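PDB 7KZW: FTT_1639c from Francisella tularensis subsp. tularensis, which is of unknown function and is represented here by the C-terminal, mostly beta-stranded part of a protein that probably also carries a transmembrane helix. Local coordinates for residues G27-C30 / D31-P34; L122-L125 / V126-G130. The protein carries 3 engineered substitutions. All blocks are in the same frame, centred on the assembly; numbering follows the deposited sequence.

Interaction 1: G27-C30 / D31-P34; sequences GFCC and DNTP
Cys29 and Asn32 grip each other twice, through a side chain and through the backbone. Asn32 OD1 takes the Cys29 N-H in a nearly straight bond (2.7 Å, 169° at the hydrogen), while Cys29 O receives a weak 3.3 Å bond from Asn32 N. The second bond closes a type I beta turn, with Cys30 and Asp31 at its two corners. Asparagine suits this place because its first torsion sets CG between its own backbone N and carbonyl carbon (chi1 67°), folding the amide back over the turn; the other end of the amide, ND2, reaches a water at 2.9 Å that in turn donates to Gly27 O. Thr33 adds its hydroxyl: OG1 donates to Cys29 O at 2.7 Å, approaching from above the carbonyl plane, and also lies 3.3 Å from Phe28 CB. Threonine fits because its hydroxyl is carried on CB, and a chi1 of -56° sets OG1 beside its own backbone N, where Cys29 O can be reached.

Beside these bonds Cys29 SG lies 3.3 Å from Asp31 OD1. The Phe28 ring stands about perpendicular to the Asn32 amide, with OD1 at its edge, and one face receives Pro34 CD, 4.2 Å from the ring centroid, in a CH-pi contact.

The turn follows strand 21-27. Gly27 pairs by backbone with Pro9 on strand 6-16, and Phe28 with Asn89. The Phe28 ring also meets Tyr116 of strand 114-123 edge-to-face, while Cys29, Asn32 and Pro34 lean on Leu11, Pro9 and Arg6 of strand 6-16.

Interaction 2: L122-L125 / V126-G130; sequences LSYL and VESGG
Ser128 holds Tyr124 O with two hydrogen bonds, its hydroxyl OG donating at 2.8 Å and its backbone N at 2.9 Å. The two donors come from opposite faces of the carbonyl plane, so one oxygen is clasped between them. Serine manages this because OG stands between its backbone N and carbonyl carbon (chi1 68°), turned back toward the preceding turn. One residue earlier, Glu127 N donates to Ser123 O at 3.0 Å, and Val126 N to Ser123 OG at the same length, with 162° at the hydrogen.

The last of these is a capping bond: Ser123, the final residue of strand 114-123, occupies the N-cap position of the single-turn helix 124-127, where a short side chain carrying an acceptor is well suited. Beyond the helix Gly129 leaves helical geometry with positive phi, a conformation glycine takes without strain, and its N bonds to Val126 O. A water then ties the exit together, donating to Leu125 O and Ser128 OG and accepting from Gly130 N.

Glu127 bends at its second torsion, bringing OE1 within 3.5 Å of Leu122 CD1 and onto a second water, which accepts from Ser123 N; OE2 has a weak bond to Asn24 ND2. The CB and CG of Glu127 give the long side chain an apolar stem against the Leu122 branch. Ser128 CB lies over one face of the Tyr124 ring, 3.9 Å from its centroid, in a CH-pi contact. Farther out, Tyr124 packs on Tyr15, Cys96 and Met20, and Leu122 on Leu94.

How the interactions relate
Interaction 1 precedes interaction 2 by almost ninety residues, and their centres lie 26 Å apart, with nearest atoms about 13 Å from each other, so they do not touch. Both sit where strands run out: residues 27-34 leave strand 21-27, and residues 122-130 leave strand 114-123 near the C-terminus. Strand 6-16 lies between these two strands in the sheet and serves both, meeting the turn through Pro9 and Leu11 and the helix through His13 and Tyr15. Strand 21-27 likewise leads into interaction 1 while its Asn24 and Ala22 meet interaction 2. Since 6-16 runs antiparallel to 21-27 but parallel to 114-123, this turn and this cap lie at opposite ends of the sheet.

Interaction 1: G27-C30 / D31-P34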
ATOM      1  N   GLY A  27      -0.536  -5.546  -2.627  1.00 13.23           N
ATOM      2  CA  GLY A  27      -0.661  -6.776  -1.869  1.00 14.35           C
ATOM      3  C   GLY A  27      -0.443  -7.967  -2.789  1.00 15.30           C
ATOM      4  O   GLY A  27       0.121  -7.822  -3.869  1.00 18.10           O
ATOM      5  N   PHE A  28      -0.961  -9.121  -2.373  1.00 15.66           N
ATOM      6  CA  PHE A  28      -0.653 -10.374  -3.063  1.00 15.72           C
ATOM      7  C   PHE A  28      -1.932 -11.073  -3.512  1.00 18.38           C
ATOM      8  O   PHE A  28      -3.015 -10.862  -2.958  1.00 19.39           O
ATOM      9  CB  PHE A  28       0.138 -11.321  -2.146  1.00 18.18           C
ATOM     10  CG  PHE A  28       1.419 -10.716  -1.646  1.00 16.38           C
ATOM     11  CD1 PHE A  28       2.557 -10.768  -2.433  1.00 17.14           C
ATOM     12  CD2 PHE A  28       1.492 -10.108  -0.382  1.00 22.40           C
ATOM     13  CE1 PHE A  28       3.750 -10.181  -2.036  1.00 20.39           C
ATOM     14  CE2 PHE A  28       2.700  -9.543   0.055  1.00 29.87           C
ATOM     15  CZ  PHE A  28       3.834  -9.594  -0.780  1.00 25.68           C
ATOM     16  N   CYS A  29      -1.790 -11.958  -4.492  1.00 20.59           N
ATOM     17  CA  CYS A  29      -2.868 -12.829  -4.961  1.00 24.60           C
ATOM     18  C   CYS A  29      -2.415 -14.292  -5.006  1.00 30.85           C
ATOM     19  O   CYS A  29      -1.384 -14.678  -4.441  1.00 31.05           O
ATOM     20  CB  CYS A  29      -3.361 -12.278  -6.303  1.00 31.32           C
ATOM     21  SG  CYS A  29      -2.153 -12.381  -7.643  1.00 35.84           S
ATOM     22  N   CYS A  30      -3.185 -15.137  -5.726  1.00 29.75           N
ATOM     23  CA  CYS A  30      -2.977 -16.586  -5.697  0.55 33.59           C
ATOM     24  C   CYS A  30      -1.651 -17.001  -6.336  1.00 35.07           C
ATOM     25  O   CYS A  30      -1.074 -18.033  -5.966  1.00 44.63           O
ATOM     26  CB  CYS A  30      -4.133 -17.285  -6.412  0.55 37.67           C
ATOM     27  SG  CYS A  30      -3.973 -19.052  -6.458  0.55 43.00           S
ATOM     28  N   ASP A  31      -1.187 -16.261  -7.352  1.00 33.24           N
ATOM     29  CA  ASP A  31       0.028 -16.649  -8.073  1.00 34.12           C
ATOM     30  C   ASP A  31       1.275 -15.937  -7.564  1.00 31.43           C
ATOM     31  O   ASP A  31       2.368 -16.118  -8.118  1.00 34.68           O
ATOM     32  CB  ASP A  31      -0.131 -16.527  -9.613  1.00 39.10           C
ATOM     33  CG  ASP A  31      -0.245 -15.065 -10.130  1.00 41.04           C
ATOM     34  OD1 ASP A  31       0.024 -14.083  -9.418  1.00 37.92           O
ATOM     35  OD2 ASP A  31      -0.613 -14.911 -11.311  1.00 50.04           O
ATOM     36  N   ASN A  32       1.151 -15.193  -6.509  1.00 31.14           N
ATOM     37  CA  ASN A  32       2.320 -14.474  -6.032  1.00 36.37           C
ATOM     38  C   ASN A  32       2.371 -14.395  -4.524  1.00 29.71           C
ATOM     39  O   ASN A  32       3.215 -13.638  -4.007  1.00 31.87           O
ATOM     40  CB  ASN A  32       2.546 -13.081  -6.689  1.00 29.49           C
ATOM     41  CG  ASN A  32       1.469 -12.058  -6.335  1.00 25.96           C
ATOM     42  OD1 ASN A  32       0.721 -12.226  -5.400  1.00 23.46           O
ATOM     43  ND2 ASN A  32       1.394 -10.990  -7.113  1.00 32.46           N
ATOM     44  N   THR A  33       1.566 -15.225  -3.787  1.00 28.15           N
ATOM     45  CA  THR A  33       1.742 -15.158  -2.311  1.00 23.81           C
ATOM     46  C   THR A  33       2.867 -16.056  -1.829  1.00 23.90           C
ATOM     47  O   THR A  33       2.786 -17.289  -1.943  1.00 25.43           O
ATOM     48  CB  THR A  33       0.510 -15.452  -1.464  1.00 26.31           C
ATOM     49  OG1 THR A  33      -0.546 -14.572  -1.845  1.00 27.05           O
ATOM     50  CG2 THR A  33       0.822 -15.189   0.012  1.00 26.10           C
ATOM     51  N   PRO A  34       3.946 -15.489  -1.318  1.00 22.60           N
ATOM     52  CA  PRO A  34       5.107 -16.292  -0.951  1.00 23.68           C
ATOM     53  C   PRO A  34       4.794 -17.294   0.149  1.00 26.19           C
ATOM     54  O   PRO A  34       3.903 -17.103   0.989  1.00 25.79           O
ATOM     55  CB  PRO A  34       6.106 -15.227  -0.463  1.00 30.48           C
ATOM     56  CG  PRO A  34       5.710 -14.019  -1.156  1.00 28.55           C
ATOM     57  CD  PRO A  34       4.203 -14.048  -1.146  1.00 25.62           C
TER
HETATM   58  O   HOH W   1      -0.977  -9.426  -6.385  1.00 27.08           O

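Interaction 2: L122-L125 / V126-G130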
ATOM      1  N   LEU A 122       1.435   8.414  -7.500  1.00 11.42           N
ATOM      2  CA  LEU A 122      -0.009   8.397  -7.751  1.00 10.95           C
ATOM      3  C   LEU A 122      -0.473   9.837  -7.845  1.00 11.65           C
ATOM      4  O   LEU A 122      -0.048  10.690  -7.048  1.00 11.16           O
ATOM      5  CB  LEU A 122      -0.716   7.745  -6.567  1.00 13.58           C
ATOM      6  CG  LEU A 122      -2.213   7.553  -6.703  1.00 20.08           C
ATOM      7  CD1 LEU A 122      -2.591   6.743  -7.876  1.00 20.38           C
ATOM      8  CD2 LEU A 122      -2.769   6.906  -5.379  1.00 23.80           C
ATOM      9  N   SER A 123      -1.360  10.083  -8.816  1.00 11.78           N
ATOM     10  CA  SER A 123      -2.035  11.370  -8.872  1.00 12.14           C
ATOM     11  C   SER A 123      -3.444  11.163  -9.369  1.00 12.42           C
ATOM     12  O   SER A 123      -3.722  10.233 -10.129  1.00 12.67           O
ATOM     13  CB  SER A 123      -1.356  12.399  -9.799  1.00 13.55           C
ATOM     14  OG  SER A 123      -1.475  11.958 -11.146  1.00 14.00           O
ATOM     15  N   TYR A 124      -4.364  12.025  -8.919  1.00 13.55           N
ATOM     16  CA  TYR A 124      -5.724  11.901  -9.411  1.00 13.54           C
ATOM     17  C   TYR A 124      -5.743  12.084 -10.931  1.00 13.82           C
ATOM     18  O   TYR A 124      -6.463  11.366 -11.646  1.00 14.10           O
ATOM     19  CB  TYR A 124      -6.666  12.902  -8.713  1.00 14.97           C
ATOM     20  CG  TYR A 124      -8.036  12.800  -9.299  1.00 15.46           C
ATOM     21  CD1 TYR A 124      -8.944  11.815  -8.876  1.00 14.89           C
ATOM     22  CD2 TYR A 124      -8.410  13.662 -10.314  1.00 16.54           C
ATOM     23  CE1 TYR A 124     -10.180  11.681  -9.467  1.00 16.37           C
ATOM     24  CE2 TYR A 124      -9.673  13.514 -10.938  1.00 17.40           C
ATOM     25  CZ  TYR A 124     -10.531  12.522 -10.491  1.00 17.39           C
ATOM     26  OH  TYR A 124     -11.784  12.411 -11.101  1.00 22.24           O
ATOM     27  N   LEU A 125      -4.974  13.046 -11.439  1.00 14.02           N
ATOM     28  CA  LEU A 125      -4.981  13.327 -12.894  1.00 14.99           C
ATOM     29  C   LEU A 125      -4.628  12.077 -13.689  1.00 16.30           C
ATOM     30  O   LEU A 125      -5.337  11.681 -14.625  1.00 19.24           O
ATOM     31  CB  LEU A 125      -4.016  14.473 -13.196  1.00 14.84           C
ATOM     32  CG  LEU A 125      -3.831  14.856 -14.679  1.00 17.42           C
ATOM     33  CD1 LEU A 125      -5.139  15.229 -15.311  1.00 23.58           C
ATOM     34  CD2 LEU A 125      -2.815  15.985 -14.733  1.00 23.34           C
ATOM     35  N   VAL A 126      -3.540  11.418 -13.306  1.00 13.71           N
ATOM     36  CA  VAL A 126      -3.126  10.265 -14.076  1.00 13.57           C
ATOM     37  C   VAL A 126      -4.093   9.118 -13.878  1.00 13.52           C
ATOM     38  O   VAL A 126      -4.556   8.490 -14.831  1.00 13.88           O
ATOM     39  CB  VAL A 126      -1.696   9.871 -13.715  1.00 13.82           C
ATOM     40  CG1 VAL A 126      -1.405   8.470 -14.256  1.00 16.99           C
ATOM     41  CG2 VAL A 126      -0.712  10.873 -14.291  1.00 17.62           C
ATOM     42  N   GLU A 127      -4.460   8.841 -12.626  1.00 13.15           N
ATOM     43  CA  GLU A 127      -5.239   7.656 -12.329  1.00 13.57           C
ATOM     44  C   GLU A 127      -6.640   7.745 -12.890  1.00 16.36           C
ATOM     45  O   GLU A 127      -7.256   6.711 -13.197  1.00 18.80           O
ATOM     46  CB  GLU A 127      -5.238   7.476 -10.805  1.00 15.92           C
ATOM     47  CG  GLU A 127      -5.285   6.084 -10.358  1.00 21.01           C
ATOM     48  CD  GLU A 127      -4.160   5.229 -10.878  1.00 24.20           C
ATOM     49  OE1 GLU A 127      -3.011   5.665 -11.149  1.00 27.23           O
ATOM     50  OE2 GLU A 127      -4.452   4.068 -11.045  1.00 20.55           O
ATOM     51  N   SER A 128      -7.193   8.960 -13.020  1.00 14.79           N
ATOM     52  CA  SER A 128      -8.533   9.125 -13.567  1.00 16.64           C
ATOM     53  C   SER A 128      -8.574   9.002 -15.086  1.00 15.60           C
ATOM     54  O   SER A 128      -9.663   9.005 -15.670  1.00 18.20           O
ATOM     55  CB  SER A 128      -9.152  10.425 -13.074  1.00 17.55           C
ATOM     56  OG  SER A 128      -8.462  11.514 -13.638  1.00 21.04           O
ATOM     57  N   GLY A 129      -7.416   8.830 -15.719  1.00 16.69           N
ATOM     58  CA  GLY A 129      -7.353   8.401 -17.084  1.00 18.79           C
ATOM     59  C   GLY A 129      -7.461   9.480 -18.120  1.00 19.48           C
ATOM     60  O   GLY A 129      -7.397   9.178 -19.319  1.00 20.94           O
ATOM     61  N   GLY A 130      -7.584  10.732 -17.707  1.00 19.68           N
ATOM     62  CA  GLY A 130      -7.681  11.816 -18.657  1.00 25.76           C
ATOM     63  C   GLY A 130      -6.315  12.356 -19.070  1.00 19.50           C
ATOM     64  O   GLY A 130      -5.254  11.998 -18.568  1.00 16.81           O
TER
HETATM   65  O   HOH W   2      -1.342   7.951 -10.865  1.00 17.14           O
HETATM   66  O   HOH W   3      -7.355  12.559 -15.762  1.00 36.00           O